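Acetyl-CoA acetyltransferase (Elizabethkingia anophelis NUHP1, PDB 6BN2) probably catalyses, as a thiolase, the reversible condensation of two acetyl-CoA molecules into acetoacetyl-CoA with release of coenzyme A. Local coordinates at residues I49-A54 and A263-S268; F202-V207 and L369-K374; M104-A109 and I118-M123. One frame throughout, in Å; residues are numbered along the deposited sequence.

Overall arrangement
Contacts 1 and 3 share the large mixed sheet: strand 258-268 of contact 1 and strand 117-125 of contact 3 are antiparallel neighbours, joined by backbone bonds between Leu264 and Ala120 and between Leu266 and Ile118. Their centres are about 12 Å apart, and both segments of contact 3 fall, in sequence, between the two segments of contact 1. Contact 2 has its centre about 17 Å from that of contact 1 and about 19 Å from that of contact 3, and its segments interleave with those of contact 1. Contacts 1 and 3 both belong to the N-terminal thiolase region, whereas contact 2 ties that region to helix 358-375 of the C-terminal one.

Contact 1: I49-A54 and A263-S268; sequences INLNPA and ALVLMS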
loop_
_atom_site.group_PDB
_atom_site.type_symbol
_atom_site.label_atom_id
_atom_site.label_comp_id
_atom_site.label_asym_id
_atom_site.label_seq_id
_atom_site.Cartn_x
_atom_site.Cartn_y
_atom_site.Cartn_z
ATOM N N ILE A 49 12.260 -22.648 6.973
ATOM C CA ILE A 49 11.814 -23.160 8.258
ATOM C C ILE A 49 10.770 -24.262 8.106
ATOM O O ILE A 49 10.129 -24.640 9.090
ATOM C CB ILE A 49 11.288 -22.019 9.147
ATOM C CG1 ILE A 49 10.268 -21.168 8.381
ATOM C CG2 ILE A 49 12.450 -21.131 9.588
ATOM C CD1 ILE A 49 9.532 -20.154 9.247
ATOM N N ASN A 50 10.597 -24.784 6.885
ATOM C CA ASN A 50 9.638 -25.853 6.598
ATOM C C ASN A 50 8.259 -25.522 7.163
ATOM O O ASN A 50 7.584 -26.366 7.750
ATOM C CB ASN A 50 10.135 -27.197 7.137
ATOM C CG ASN A 50 9.399 -28.378 6.527
ATOM O OD1 ASN A 50 8.899 -28.299 5.403
ATOM N ND2 ASN A 50 9.324 -29.474 7.268
ATOM N N LEU A 51 7.829 -24.276 6.973
ATOM C CA LEU A 51 6.599 -23.815 7.608
ATOM C C LEU A 51 5.380 -24.210 6.787
ATOM O O LEU A 51 5.334 -23.977 5.573
ATOM C CB LEU A 51 6.625 -22.292 7.791
ATOM C CG LEU A 51 5.425 -21.720 8.558
ATOM C CD1 LEU A 51 5.371 -22.229 9.995
ATOM C CD2 LEU A 51 5.477 -20.197 8.538
ATOM N N ASN A 52 4.396 -24.806 7.451
ATOM C CA ASN A 52 3.091 -25.053 6.843
ATOM C C ASN A 52 2.532 -23.718 6.358
ATOM O O ASN A 52 2.316 -22.821 7.184
ATOM C CB ASN A 52 2.166 -25.699 7.878
ATOM C CG ASN A 52 0.753 -25.936 7.361
ATOM O OD1 ASN A 52 0.406 -25.572 6.241
ATOM N ND2 ASN A 52 -0.070 -26.565 8.191
ATOM N N PRO A 53 2.301 -23.536 5.052
ATOM C CA PRO A 53 1.846 -22.222 4.566
ATOM C C PRO A 53 0.563 -21.741 5.222
ATOM O O PRO A 53 0.341 -20.521 5.313
ATOM C CB PRO A 53 1.665 -22.459 3.061
ATOM C CG PRO A 53 2.632 -23.573 2.748
ATOM C CD PRO A 53 2.583 -24.471 3.948
ATOM N N ALA A 54 -0.287 -22.658 5.694
ATOM C CA ALA A 54 -1.541 -22.228 6.299
ATOM C C ALA A 54 -1.349 -21.570 7.660
ATOM O O ALA A 54 -2.316 -21.028 8.212
ATOM C CB ALA A 54 -2.508 -23.411 6.422
ATOM N N ALA A 263 11.650 -11.209 1.616
ATOM C CA ALA A 263 10.520 -11.598 2.447
ATOM C C ALA A 263 11.006 -12.117 3.788
ATOM O O ALA A 263 12.031 -12.808 3.867
ATOM C CB ALA A 263 9.670 -12.669 1.754
ATOM N N LEU A 264 10.231 -11.801 4.822
ATOM C CA LEU A 264 10.500 -12.229 6.185
ATOM C C LEU A 264 9.244 -12.851 6.767
ATOM O O LEU A 264 8.119 -12.480 6.418
ATOM C CB LEU A 264 10.951 -11.057 7.075
ATOM C CG LEU A 264 12.231 -10.292 6.700
ATOM C CD1 LEU A 264 12.029 -9.330 5.534
ATOM C CD2 LEU A 264 12.695 -9.505 7.937
ATOM N N VAL A 265 9.429 -13.805 7.662
ATOM C CA VAL A 265 8.318 -14.338 8.439
ATOM C C VAL A 265 8.484 -13.861 9.871
ATOM O O VAL A 265 9.549 -14.053 10.470
ATOM C CB VAL A 265 8.247 -15.872 8.382
ATOM C CG1 VAL A 265 7.102 -16.343 9.284
ATOM C CG2 VAL A 265 8.027 -16.374 6.932
ATOM N N LEU A 266 7.441 -13.220 10.400
ATOM C CA LEU A 266 7.375 -12.723 11.768
ATOM C C LEU A 266 6.445 -13.597 12.598
ATOM O O LEU A 266 5.408 -14.050 12.101
ATOM C CB LEU A 266 6.852 -11.287 11.784
ATOM C CG LEU A 266 7.823 -10.109 11.807
ATOM C CD1 LEU A 266 8.932 -10.273 10.827
ATOM C CD2 LEU A 266 7.045 -8.821 11.554
ATOM N N MET A 267 6.779 -13.792 13.872
ATOM C CA MET A 267 5.938 -14.600 14.741
ATOM C C MET A 267 5.947 -14.051 16.154
ATOM O O MET A 267 6.928 -13.451 16.602
ATOM C CB MET A 267 6.400 -16.062 14.826
ATOM C CG MET A 267 6.016 -16.900 13.643
ATOM S SD MET A 267 6.523 -18.599 13.839
ATOM C CE MET A 267 6.111 -19.193 12.186
ATOM N N SER A 268 4.855 -14.319 16.862
ATOM C CA SER A 268 4.838 -14.164 18.307
ATOM C C SER A 268 5.709 -15.228 18.975
ATOM O O SER A 268 6.035 -16.270 18.393
ATOM C CB SER A 268 3.413 -14.278 18.841
ATOM O OG SER A 268 2.936 -15.607 18.680
#
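Leu51 places its CG anti to the backbone N (chi1 -175°), and Met267, with CG beside its own backbone N and the chain extended from there on, reaches out to meet it tip to tip. The Met267 CE methyl sits in the fork of the leucine, 3.8 Å from both Leu51 CD1 and Leu51 CD2. Val265, two residues earlier on the same face of the strand, adds a looser touch, its CG1 4.2 Å from Leu51 CD2. The types suit the task: a long, unbranched methionine can span from the sheet to a loop, a leucine offers two methyls to receive it, and a beta-branched valine fits an extended strand.

The loop holds Leu51 between two local turns. Asn50, with positive phi, is the C-prime residue of the Schellman motif that ends helix 34-48, a backbone shape that asparagine tolerates well. Asn52 then forms an Asx turn: its OD1 accepts from Ala54 N at 3.0 Å, with the donor lying above the carbonyl plane.

Around this apolar join, Leu51 also packs on Leu46 and Val265 on Ala45, both of helix 34-48, while Met267 touches Leu275 and Leu277. Across the sheet, Leu264 and Leu266 meet Val103 and Ala107 of helix 98-111, so strand 258-268 lies between the two helices.

Contact 2: F202-V207 and L369-K374; sequences FKEEVV and LINVLK
Glu205 and Asn371 mark the closest approach of the two backbones, their CA atoms 7.5 Å apart. Residues 203-205 adopt helical phi and psi without the regular helical bonds, although Val206 N does bond to Phe202 O at 3.2 Å. This irregular helical turn presents Glu204 and Glu205 to one side of helix 358-375, where Asn371 points back at them.

Asn371 faces both glutamates, its amide end near Glu204 and its CB and CG near the Glu205 carboxylate. Glu205 takes the tight rotamer in which CG stands between its backbone N and carbonyl carbon (chi1 74°), and from there the chain runs out extended to the asparagine. Its OE2 lies 3.6 Å from Asn371 CB and 3.7 Å from Asn371 CG, with the carboxylate and amide planes 38° apart. Glu204 crosses the asparagine at about a right angle and touches its amide end through CB and CG; beyond them the bend at chi2 carries the carboxylate away.

A buried asparagine suits this place, being short enough to fit between helix and turn and polar enough to lie beside a carboxylate. The glutamates have their main polar partners elsewhere: Glu205 OE1 is hydrogen-bonded to Thr368 OG1 and forms a salt bridge with Arg19 NE, which would probably favour its charged form, and Glu204 OE2 forms a salt bridge with Lys48 NZ. Glu205 CD lies at the edge of the Phe202 ring, in its plane.

This is structural packing away from the annotated sites, joining a loop of the N-terminal thiolase region to a C-terminal helix. Helix 358-375 rests on the large sheet: Leu369 and Ile370 pack on Ile397 of strand 391-399, Val372 on Phe320 of strand 320-323, and Ile370 on Ala17 of strand 12-24. Backbone hydrogen bonds of Arg19 with Glu205 and Val207 join the turn to that last strand.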
loop_
_atom_site.group_PDB
_atom_site.type_symbol
_atom_site.label_atom_id
_atom_site.label_comp_id
_atom_site.label_asym_id
_atom_site.label_seq_id
_atom_site.Cartn_x
_atom_site.Cartn_y
_atom_site.Cartn_z
ATOM N N PHE A 202 26.614 -14.031 1.477
ATOM C CA PHE A 202 25.248 -13.890 0.986
ATOM C C PHE A 202 24.593 -15.233 0.702
ATOM O O PHE A 202 23.420 -15.261 0.308
ATOM C CB PHE A 202 25.194 -13.023 -0.280
ATOM C CG PHE A 202 25.441 -11.559 -0.013
ATOM C CD1 PHE A 202 24.567 -10.834 0.783
ATOM C CD2 PHE A 202 26.552 -10.921 -0.542
ATOM C CE1 PHE A 202 24.795 -9.468 1.056
ATOM C CE2 PHE A 202 26.780 -9.567 -0.288
ATOM C CZ PHE A 202 25.896 -8.841 0.516
ATOM N N LYS A 203 25.310 -16.333 0.909
ATOM C CA LYS A 203 24.781 -17.651 0.579
ATOM C C LYS A 203 23.553 -17.986 1.416
ATOM O O LYS A 203 22.602 -18.603 0.919
ATOM C CB LYS A 203 25.881 -18.699 0.770
ATOM C CG LYS A 203 25.510 -20.077 0.261
ATOM C CD LYS A 203 25.456 -20.132 -1.262
ATOM C CE LYS A 203 25.256 -21.579 -1.717
ATOM N NZ LYS A 203 25.205 -21.708 -3.191
ATOM N N GLU A 204 23.550 -17.591 2.688
ATOM C CA GLU A 204 22.439 -17.947 3.567
ATOM C C GLU A 204 21.156 -17.237 3.160
ATOM O O GLU A 204 20.085 -17.853 3.132
ATOM C CB GLU A 204 22.783 -17.597 5.014
ATOM C CG GLU A 204 21.706 -17.964 6.013
ATOM C CD GLU A 204 21.292 -19.429 5.919
ATOM O OE1 GLU A 204 22.192 -20.310 5.828
ATOM O OE2 GLU A 204 20.063 -19.695 5.933
ATOM N N GLU A 205 21.248 -15.958 2.833
ATOM C CA GLU A 205 20.031 -15.164 2.673
ATOM C C GLU A 205 19.460 -15.190 1.259
ATOM O O GLU A 205 18.280 -14.855 1.088
ATOM C CB GLU A 205 20.289 -13.710 3.084
ATOM C CG GLU A 205 21.122 -12.885 2.098
ATOM C CD GLU A 205 21.655 -11.580 2.719
ATOM O OE1 GLU A 205 21.428 -10.499 2.134
ATOM O OE2 GLU A 205 22.323 -11.635 3.793
ATOM N N VAL A 206 20.249 -15.542 0.246
ATOM C CA VAL A 206 19.807 -15.418 -1.143
ATOM C C VAL A 206 19.148 -16.710 -1.596
ATOM O O VAL A 206 19.703 -17.806 -1.433
ATOM C CB VAL A 206 20.977 -15.039 -2.065
ATOM C CG1 VAL A 206 20.542 -15.128 -3.533
ATOM C CG2 VAL A 206 21.466 -13.629 -1.740
ATOM N N VAL A 207 17.950 -16.591 -2.144
ATOM C CA VAL A 207 17.244 -17.716 -2.748
ATOM C C VAL A 207 17.226 -17.500 -4.256
ATOM O O VAL A 207 16.887 -16.401 -4.714
ATOM C CB VAL A 207 15.822 -17.887 -2.180
ATOM C CG1 VAL A 207 15.915 -18.324 -0.714
ATOM C CG2 VAL A 207 14.991 -16.606 -2.301
ATOM N N LEU A 369 21.073 -7.244 7.278
ATOM C CA LEU A 369 21.492 -6.902 8.643
ATOM C C LEU A 369 21.462 -8.120 9.562
ATOM O O LEU A 369 22.382 -8.320 10.362
ATOM C CB LEU A 369 20.590 -5.796 9.195
ATOM C CG LEU A 369 20.899 -5.386 10.637
ATOM C CD1 LEU A 369 22.286 -4.747 10.724
ATOM C CD2 LEU A 369 19.845 -4.395 11.123
ATOM N N ILE A 370 20.405 -8.938 9.480
ATOM C CA ILE A 370 20.339 -10.150 10.309
ATOM C C ILE A 370 21.600 -10.977 10.136
ATOM O O ILE A 370 22.194 -11.472 11.106
ATOM C CB ILE A 370 19.083 -10.969 9.956
ATOM C CG1 ILE A 370 17.847 -10.237 10.470
ATOM C CG2 ILE A 370 19.188 -12.405 10.525
ATOM C CD1 ILE A 370 16.536 -10.730 9.844
ATOM N N ASN A 371 22.019 -11.153 8.889
ATOM C CA ASN A 371 23.176 -11.991 8.635
ATOM C C ASN A 371 24.479 -11.294 8.984
ATOM O O ASN A 371 25.402 -11.951 9.457
ATOM C CB ASN A 371 23.125 -12.459 7.183
ATOM C CG ASN A 371 22.022 -13.469 6.988
ATOM O OD1 ASN A 371 20.901 -13.139 6.541
ATOM N ND2 ASN A 371 22.292 -14.686 7.409
ATOM N N VAL A 372 24.569 -9.977 8.791
ATOM C CA VAL A 372 25.739 -9.236 9.267
ATOM C C VAL A 372 25.929 -9.440 10.768
ATOM O O VAL A 372 27.046 -9.689 11.244
ATOM C CB VAL A 372 25.610 -7.741 8.924
ATOM C CG1 VAL A 372 26.595 -6.921 9.771
ATOM C CG2 VAL A 372 25.831 -7.485 7.426
ATOM N N LEU A 373 24.837 -9.338 11.540
ATOM C CA LEU A 373 24.966 -9.526 12.985
ATOM C C LEU A 373 25.464 -10.930 13.331
ATOM O O LEU A 373 26.319 -11.091 14.205
ATOM C CB LEU A 373 23.636 -9.236 13.684
ATOM C CG LEU A 373 23.120 -7.807 13.575
ATOM C CD1 LEU A 373 21.734 -7.760 14.237
ATOM C CD2 LEU A 373 24.083 -6.813 14.240
ATOM N N LYS A 374 24.949 -11.958 12.658
ATOM C CA LYS A 374 25.392 -13.317 12.961
ATOM C C LYS A 374 26.836 -13.535 12.530
ATOM O O LYS A 374 27.611 -14.173 13.253
ATOM C CB LYS A 374 24.456 -14.327 12.296
ATOM C CG LYS A 374 23.072 -14.308 12.935
ATOM C CD LYS A 374 22.120 -15.319 12.319
ATOM C CE LYS A 374 20.768 -15.224 13.010
ATOM N NZ LYS A 374 20.912 -15.442 14.482
#

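Contact 3: M104-A109 and I118-M123; sequences MMAAQA and IVAGGM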
loop_
_atom_site.group_PDB
_atom_site.type_symbol
_atom_site.label_atom_id
_atom_site.label_comp_id
_atom_site.label_asym_id
_atom_site.label_seq_id
_atom_site.Cartn_x
_atom_site.Cartn_y
_atom_site.Cartn_z
ATOM N N MET A 104 7.292 -3.251 9.585
ATOM C CA MET A 104 6.820 -2.535 10.769
ATOM C C MET A 104 5.321 -2.732 10.983
ATOM O O MET A 104 4.871 -2.987 12.107
ATOM C CB MET A 104 7.163 -1.045 10.628
ATOM C CG MET A 104 8.668 -0.805 10.615
ATOM S SD MET A 104 9.093 0.856 9.986
ATOM C CE MET A 104 8.093 1.908 11.028
ATOM N N MET A 105 4.528 -2.585 9.917
ATOM C CA MET A 105 3.083 -2.788 10.014
ATOM C C MET A 105 2.758 -4.214 10.433
ATOM O O MET A 105 1.820 -4.452 11.188
ATOM C CB MET A 105 2.422 -2.477 8.667
ATOM C CG MET A 105 2.475 -1.006 8.296
ATOM S SD MET A 105 2.012 -0.718 6.578
ATOM C CE MET A 105 0.686 0.503 6.792
ATOM N N ALA A 106 3.524 -5.175 9.924
ATOM C CA ALA A 106 3.302 -6.560 10.316
ATOM C C ALA A 106 3.620 -6.766 11.793
ATOM O O ALA A 106 2.897 -7.483 12.500
ATOM C CB ALA A 106 4.147 -7.487 9.436
ATOM N N ALA A 107 4.700 -6.140 12.277
ATOM C CA ALA A 107 5.014 -6.223 13.696
ATOM C C ALA A 107 3.891 -5.619 14.534
ATOM O O ALA A 107 3.534 -6.153 15.598
ATOM C CB ALA A 107 6.359 -5.533 13.969
ATOM N N GLN A 108 3.296 -4.528 14.054
ATOM C CA GLN A 108 2.190 -3.918 14.779
ATOM C C GLN A 108 0.981 -4.838 14.814
ATOM O O GLN A 108 0.255 -4.859 15.810
ATOM C CB GLN A 108 1.824 -2.570 14.153
ATOM C CG GLN A 108 2.932 -1.532 14.378
ATOM C CD GLN A 108 2.732 -0.253 13.613
ATOM O OE1 GLN A 108 2.384 -0.266 12.443
ATOM N NE2 GLN A 108 2.936 0.873 14.280
ATOM N N ALA A 109 0.744 -5.599 13.739
ATOM C CA ALA A 109 -0.353 -6.571 13.748
ATOM C C ALA A 109 -0.128 -7.654 14.802
ATOM O O ALA A 109 -1.087 -8.117 15.442
ATOM C CB ALA A 109 -0.515 -7.207 12.363
ATOM N N ILE A 118 2.998 -13.910 10.296
ATOM C CA ILE A 118 2.714 -12.975 9.214
ATOM C C ILE A 118 3.954 -12.857 8.336
ATOM O O ILE A 118 5.087 -12.933 8.829
ATOM C CB ILE A 118 2.251 -11.614 9.791
ATOM C CG1 ILE A 118 1.922 -10.613 8.670
ATOM C CG2 ILE A 118 3.265 -11.029 10.772
ATOM C CD1 ILE A 118 1.087 -9.404 9.186
ATOM N N VAL A 119 3.739 -12.717 7.022
ATOM C CA VAL A 119 4.820 -12.502 6.056
ATOM C C VAL A 119 4.892 -11.018 5.744
ATOM O O VAL A 119 3.855 -10.377 5.511
ATOM C CB VAL A 119 4.585 -13.303 4.764
ATOM C CG1 VAL A 119 5.499 -12.799 3.633
ATOM C CG2 VAL A 119 4.772 -14.815 4.998
ATOM N N ALA A 120 6.109 -10.465 5.728
ATOM C CA ALA A 120 6.295 -9.079 5.308
ATOM C C ALA A 120 7.534 -8.992 4.432
ATOM O O ALA A 120 8.551 -9.635 4.713
ATOM C CB ALA A 120 6.433 -8.122 6.514
ATOM N N GLY A 121 7.464 -8.161 3.398
ATOM C CA GLY A 121 8.605 -8.028 2.505
ATOM C C GLY A 121 8.332 -6.990 1.441
ATOM O O GLY A 121 7.587 -6.033 1.675
ATOM N N GLY A 122 8.934 -7.167 0.271
ATOM C CA GLY A 122 8.776 -6.192 -0.792
ATOM C C GLY A 122 9.260 -6.766 -2.101
ATOM O O GLY A 122 9.970 -7.785 -2.140
ATOM N N MET A 123 8.862 -6.098 -3.180
ATOM C CA MET A 123 9.124 -6.617 -4.512
ATOM C C MET A 123 9.093 -5.460 -5.501
ATOM O O MET A 123 8.318 -4.514 -5.340
ATOM C CB MET A 123 8.073 -7.682 -4.893
ATOM C CG MET A 123 6.628 -7.138 -4.918
ATOM S SD MET A 123 5.421 -8.485 -4.893
ATOM C CE MET A 123 3.867 -7.547 -4.730
#
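The helix and the strand of a beta-alpha-beta crossover meet here: strand 89-93, helix 98-111 and strand 117-125 follow one another, the two strands running parallel in the sheet with strand 59-62 between them. The helix begins just after Cys96, the predicted nucleophile, which carries an acetyl group in this structure; the contact itself lies away from it. The helix returns nearly antiparallel to the strand it leads into, at 168° between the segment directions, with the axes approaching to 8.3 Å.

Ala106 is the centre of the contact. Its CB lies 3.8 Å from Ala120 CB, methyl against methyl, and the paired CA atoms are 6.4 Å apart. Beside it stands Ile118, two residues back on the same face of the strand. With CG1 anti to the backbone N (chi1 -179°), the isoleucine extends toward the helix and brings CD1 to 3.6 Å from Ala106 CB. Its other branch also closes in, CG2 lying 3.9 Å from Ala106 CB, so that the alanine methyl is held against both arms. One turn further along the helix, Ala109 CB touches the same CD1 at 4.2 Å.

Alanine suits the helix face because its methyl lets the strand come near, and isoleucine suits the strand because beta-branching fits an extended backbone while two arms spread over the helix. Tyr60 of strand 59-62 packs on both Ala106 and Ile118. At the flank of the helix the second subunit begins: Gln108 NE2 is hydrogen-bonded to Asp114 OD2 of that subunit.

The closest contacts are between carbon atoms, and no hydrogen bond links these two segments; cohesion therefore rests on close-fitting shape and exclusion of water, and the polar link to the neighbouring subunit is left to the flank.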